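Local coordinates for glucose-inhibited division protein A-related protein, probable oxidoreductase (Thermus thermophilus, PDB 2CUL) that binds flavin-adenine dinucleotide in a Rossmann-type fold and probably acts as an oxidoreductase related to the glucose-inhibited division protein A family, at residues P185-E190 / L195-G200. Residues are numbered along the deposited sequence; the frame is centred on the assembly and turned at random.
Sequences PEEWEE and LKRLEG
W188 and L195 face each other as an antiparallel, non-hydrogen-bonded pair, their CA atoms 4.7 Å apart, and just beyond them the amide of K196 gives E187 O a weak bond, bent to 128° at the hydrogen. CD2 of L195 lies 4.0 Å from CD1 of W188, an oblique apolar touch at the pyrrole part of the indole. The polar grip belongs to E187 and R197. R197 presents its guanidinium side-on: NE reaches OE1 of E187 at 3.0 Å on the syn lone pair, and NH2 reaches OE2 of E187 at 2.8 Å. The carboxylate and guanidinium planes stand 54° apart, so this two-nitrogen salt bridge is twisted, not coplanar. The bend at chi2 (-84°) turns the E187 carboxylate toward R197. One water donates to E187 O and E187 OE1 and accepts from R197 N; a second links E187 OE1 to K196 NZ. With an alanine in place of E187, R197 and R159 N would probably lose their acceptor, and the two waters the OE1 they share. E186 OE2 and K196 NZ form a longer salt bridge of 3.2 Å. Around this two-stranded hairpin, E187 OE2 also accepts from R159 N, F158 makes a cation-pi contact with R197, W188 NE1 bonds to A203 O while its side chain touches E219 and R222 of helix 213-230, and L195 packs on strand 201-203, an outermost strand of the mixed sheet.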
ATOM      1  N   PRO A 185      12.799   7.494  -8.391  1.00 11.82           N
ATOM      2  CA  PRO A 185      13.815   6.790  -7.603  1.00 13.74           C
ATOM      3  C   PRO A 185      14.668   7.656  -6.673  1.00 10.93           C
ATOM      4  O   PRO A 185      15.049   7.213  -5.589  1.00 10.81           O
ATOM      5  CB  PRO A 185      14.650   6.094  -8.672  1.00 18.67           C
ATOM      6  CG  PRO A 185      13.625   5.764  -9.707  1.00 23.39           C
ATOM      7  CD  PRO A 185      12.825   7.049  -9.795  1.00 15.17           C
ATOM      8  N   GLU A 186      14.973   8.881  -7.089  1.00  9.67           N
ATOM      9  CA  GLU A 186      15.795   9.775  -6.274  1.00 11.81           C
ATOM     10  C   GLU A 186      15.117  10.180  -4.967  1.00 10.54           C
ATOM     11  O   GLU A 186      15.781  10.621  -4.034  1.00 13.56           O
ATOM     12  CB  GLU A 186      16.167  11.026  -7.081  1.00 11.87           C
ATOM     13  CG  GLU A 186      16.937  12.103  -6.314  1.00 17.48           C
ATOM     14  CD  GLU A 186      18.221  11.594  -5.678  1.00 25.10           C
ATOM     15  OE1 GLU A 186      18.968  10.846  -6.342  1.00 26.06           O
ATOM     16  OE2 GLU A 186      18.490  11.959  -4.514  1.00 31.01           O
ATOM     17  N   GLU A 187      13.798  10.025  -4.899  1.00 10.28           N
ATOM     18  CA  GLU A 187      13.051  10.378  -3.694  1.00  9.80           C
ATOM     19  C   GLU A 187      13.155   9.294  -2.633  1.00 11.11           C
ATOM     20  O   GLU A 187      12.983   9.552  -1.444  1.00 10.37           O
ATOM     21  CB  GLU A 187      11.562  10.538  -4.017  1.00 10.17           C
ATOM     22  CG  GLU A 187      11.225  11.582  -5.054  1.00  9.52           C
ATOM     23  CD  GLU A 187      11.132  12.968  -4.467  1.00  7.77           C
ATOM     24  OE1 GLU A 187      11.472  13.148  -3.275  1.00 10.12           O
ATOM     25  OE2 GLU A 187      10.723  13.881  -5.205  1.00  8.98           O
ATOM     26  N   TRP A 188      13.454   8.082  -3.076  1.00 10.19           N
ATOM     27  CA  TRP A 188      13.470   6.921  -2.201  1.00 11.04           C
ATOM     28  C   TRP A 188      14.830   6.310  -1.865  1.00  9.44           C
ATOM     29  O   TRP A 188      15.674   6.139  -2.738  1.00 13.73           O
ATOM     30  CB  TRP A 188      12.573   5.875  -2.862  1.00  9.88           C
ATOM     31  CG  TRP A 188      12.206   4.687  -2.052  1.00  6.32           C
ATOM     32  CD1 TRP A 188      11.424   4.658  -0.933  1.00  8.01           C
ATOM     33  CD2 TRP A 188      12.507   3.326  -2.368  1.00  9.55           C
ATOM     34  NE1 TRP A 188      11.209   3.359  -0.540  1.00  8.97           N
ATOM     35  CE2 TRP A 188      11.864   2.521  -1.403  1.00  8.17           C
ATOM     36  CE3 TRP A 188      13.253   2.706  -3.379  1.00 13.11           C
ATOM     37  CZ2 TRP A 188      11.945   1.124  -1.417  1.00 10.51           C
ATOM     38  CZ3 TRP A 188      13.334   1.314  -3.395  1.00 11.82           C
ATOM     39  CH2 TRP A 188      12.681   0.542  -2.418  1.00 12.39           C
ATOM     40  N   GLU A 189      15.030   5.993  -0.588  1.00 10.32           N
ATOM     41  CA  GLU A 189      16.260   5.353  -0.127  1.00 10.73           C
ATOM     42  C   GLU A 189      15.930   3.867   0.024  1.00 10.76           C
ATOM     43  O   GLU A 189      15.303   3.456   0.998  1.00 14.30           O
ATOM     44  CB  GLU A 189      16.698   5.950   1.214  1.00 13.94           C
ATOM     45  CG  GLU A 189      17.982   5.363   1.781  1.00 26.49           C
ATOM     46  CD  GLU A 189      18.547   6.189   2.928  1.00 33.58           C
ATOM     47  OE1 GLU A 189      17.808   6.462   3.901  1.00 28.22           O
ATOM     48  OE2 GLU A 189      19.737   6.565   2.857  1.00 41.08           O
ATOM     49  N   GLU A 190      16.354   3.072  -0.953  1.00 12.78           N
ATOM     50  CA  GLU A 190      16.075   1.638  -0.979  1.00 12.12           C
ATOM     51  C   GLU A 190      16.379   0.852   0.297  1.00 14.77           C
ATOM     52  O   GLU A 190      15.607  -0.023   0.686  1.00 14.97           O
ATOM     53  CB  GLU A 190      16.816   0.996  -2.155  1.00 16.74           C
ATOM     54  CG  GLU A 190      16.409  -0.438  -2.440  1.00 24.08           C
ATOM     55  CD  GLU A 190      17.175  -1.036  -3.605  1.00 30.27           C
ATOM     56  OE1 GLU A 190      17.164  -0.432  -4.697  1.00 37.64           O
ATOM     57  OE2 GLU A 190      17.784  -2.112  -3.430  1.00 40.04           O
ATOM     58  N   LEU A 195      11.438   8.221   2.254  1.00 10.21           N
ATOM     59  CA  LEU A 195      11.167   9.206   1.215  1.00  8.00           C
ATOM     60  C   LEU A 195      11.840  10.396   1.897  1.00  9.64           C
ATOM     61  O   LEU A 195      11.221  11.138   2.666  1.00 10.99           O
ATOM     62  CB  LEU A 195       9.662   9.431   1.033  1.00  8.34           C
ATOM     63  CG  LEU A 195       8.933   8.343   0.234  1.00  6.73           C
ATOM     64  CD1 LEU A 195       7.450   8.693   0.143  1.00  6.44           C
ATOM     65  CD2 LEU A 195       9.531   8.229  -1.168  1.00  8.16           C
ATOM     66  N   LYS A 196      13.139  10.525   1.636  1.00 10.08           N
ATOM     67  CA  LYS A 196      13.999  11.537   2.245  1.00 11.20           C
ATOM     68  C   LYS A 196      13.617  13.006   2.171  1.00 10.94           C
ATOM     69  O   LYS A 196      14.185  13.821   2.904  1.00 11.34           O
ATOM     70  CB  LYS A 196      15.426  11.378   1.711  1.00 16.63           C
ATOM     71  CG  LYS A 196      15.560  11.622   0.219  1.00 20.99           C
ATOM     72  CD  LYS A 196      17.014  11.546  -0.217  1.00 31.26           C
ATOM     73  CE  LYS A 196      17.145  11.699  -1.722  1.00 30.87           C
ATOM     74  NZ  LYS A 196      16.570  12.984  -2.211  1.00 32.48           N
ATOM     75  N   ARG A 197      12.680  13.356   1.297  1.00  8.29           N
ATOM     76  CA  ARG A 197      12.260  14.747   1.167  1.00  8.66           C
ATOM     77  C   ARG A 197      11.727  15.294   2.493  1.00  9.32           C
ATOM     78  O   ARG A 197      11.899  16.475   2.803  1.00 10.56           O
ATOM     79  CB  ARG A 197      11.193  14.875   0.074  1.00  8.61           C
ATOM     80  CG  ARG A 197      10.769  16.309  -0.225  1.00  9.36           C
ATOM     81  CD  ARG A 197       9.853  16.362  -1.443  1.00  8.67           C
ATOM     82  NE  ARG A 197      10.545  15.976  -2.672  1.00  9.68           N
ATOM     83  CZ  ARG A 197      11.218  16.817  -3.455  1.00 10.86           C
ATOM     84  NH1 ARG A 197      11.293  18.107  -3.147  1.00 11.90           N
ATOM     85  NH2 ARG A 197      11.815  16.369  -4.553  1.00  8.88           N
ATOM     86  N   LEU A 198      11.088  14.431   3.277  1.00  7.79           N
ATOM     87  CA  LEU A 198      10.545  14.824   4.572  1.00  7.79           C
ATOM     88  C   LEU A 198      10.984  13.806   5.622  1.00  9.94           C
ATOM     89  O   LEU A 198      11.580  12.785   5.286  1.00 11.63           O
ATOM     90  CB  LEU A 198       9.018  14.886   4.506  1.00  7.54           C
ATOM     91  CG  LEU A 198       8.446  15.905   3.513  1.00  8.76           C
ATOM     92  CD1 LEU A 198       6.948  15.706   3.353  1.00  8.99           C
ATOM     93  CD2 LEU A 198       8.749  17.311   4.003  1.00  9.19           C
ATOM     94  N   GLU A 199      10.695  14.090   6.888  1.00  8.77           N
ATOM     95  CA  GLU A 199      11.067  13.186   7.974  1.00 10.29           C
ATOM     96  C   GLU A 199       9.921  12.259   8.366  1.00 10.92           C
ATOM     97  O   GLU A 199       8.751  12.608   8.201  1.00 11.07           O
ATOM     98  CB  GLU A 199      11.503  13.992   9.202  1.00 11.49           C
ATOM     99  CG  GLU A 199      12.745  14.839   8.981  1.00 17.33           C
ATOM    100  CD  GLU A 199      13.972  14.002   8.674  1.00 23.76           C
ATOM    101  OE1 GLU A 199      14.287  13.091   9.468  1.00 28.05           O
ATOM    102  OE2 GLU A 199      14.625  14.255   7.642  1.00 33.34           O
ATOM    103  N   GLY A 200      10.276  11.079   8.878  1.00 10.13           N
ATOM    104  CA  GLY A 200       9.297  10.097   9.320  1.00 11.27           C
ATOM    105  C   GLY A 200       8.422   9.469   8.249  1.00 11.54           C
ATOM    106  O   GLY A 200       7.426   8.816   8.565  1.00  9.59           O
TER
HETATM  107  O   HOH W   1      11.482  11.817  -0.818  1.00 10.97           O
HETATM  108  O   HOH W   2      13.990  14.134  -2.396  1.00 19.89           O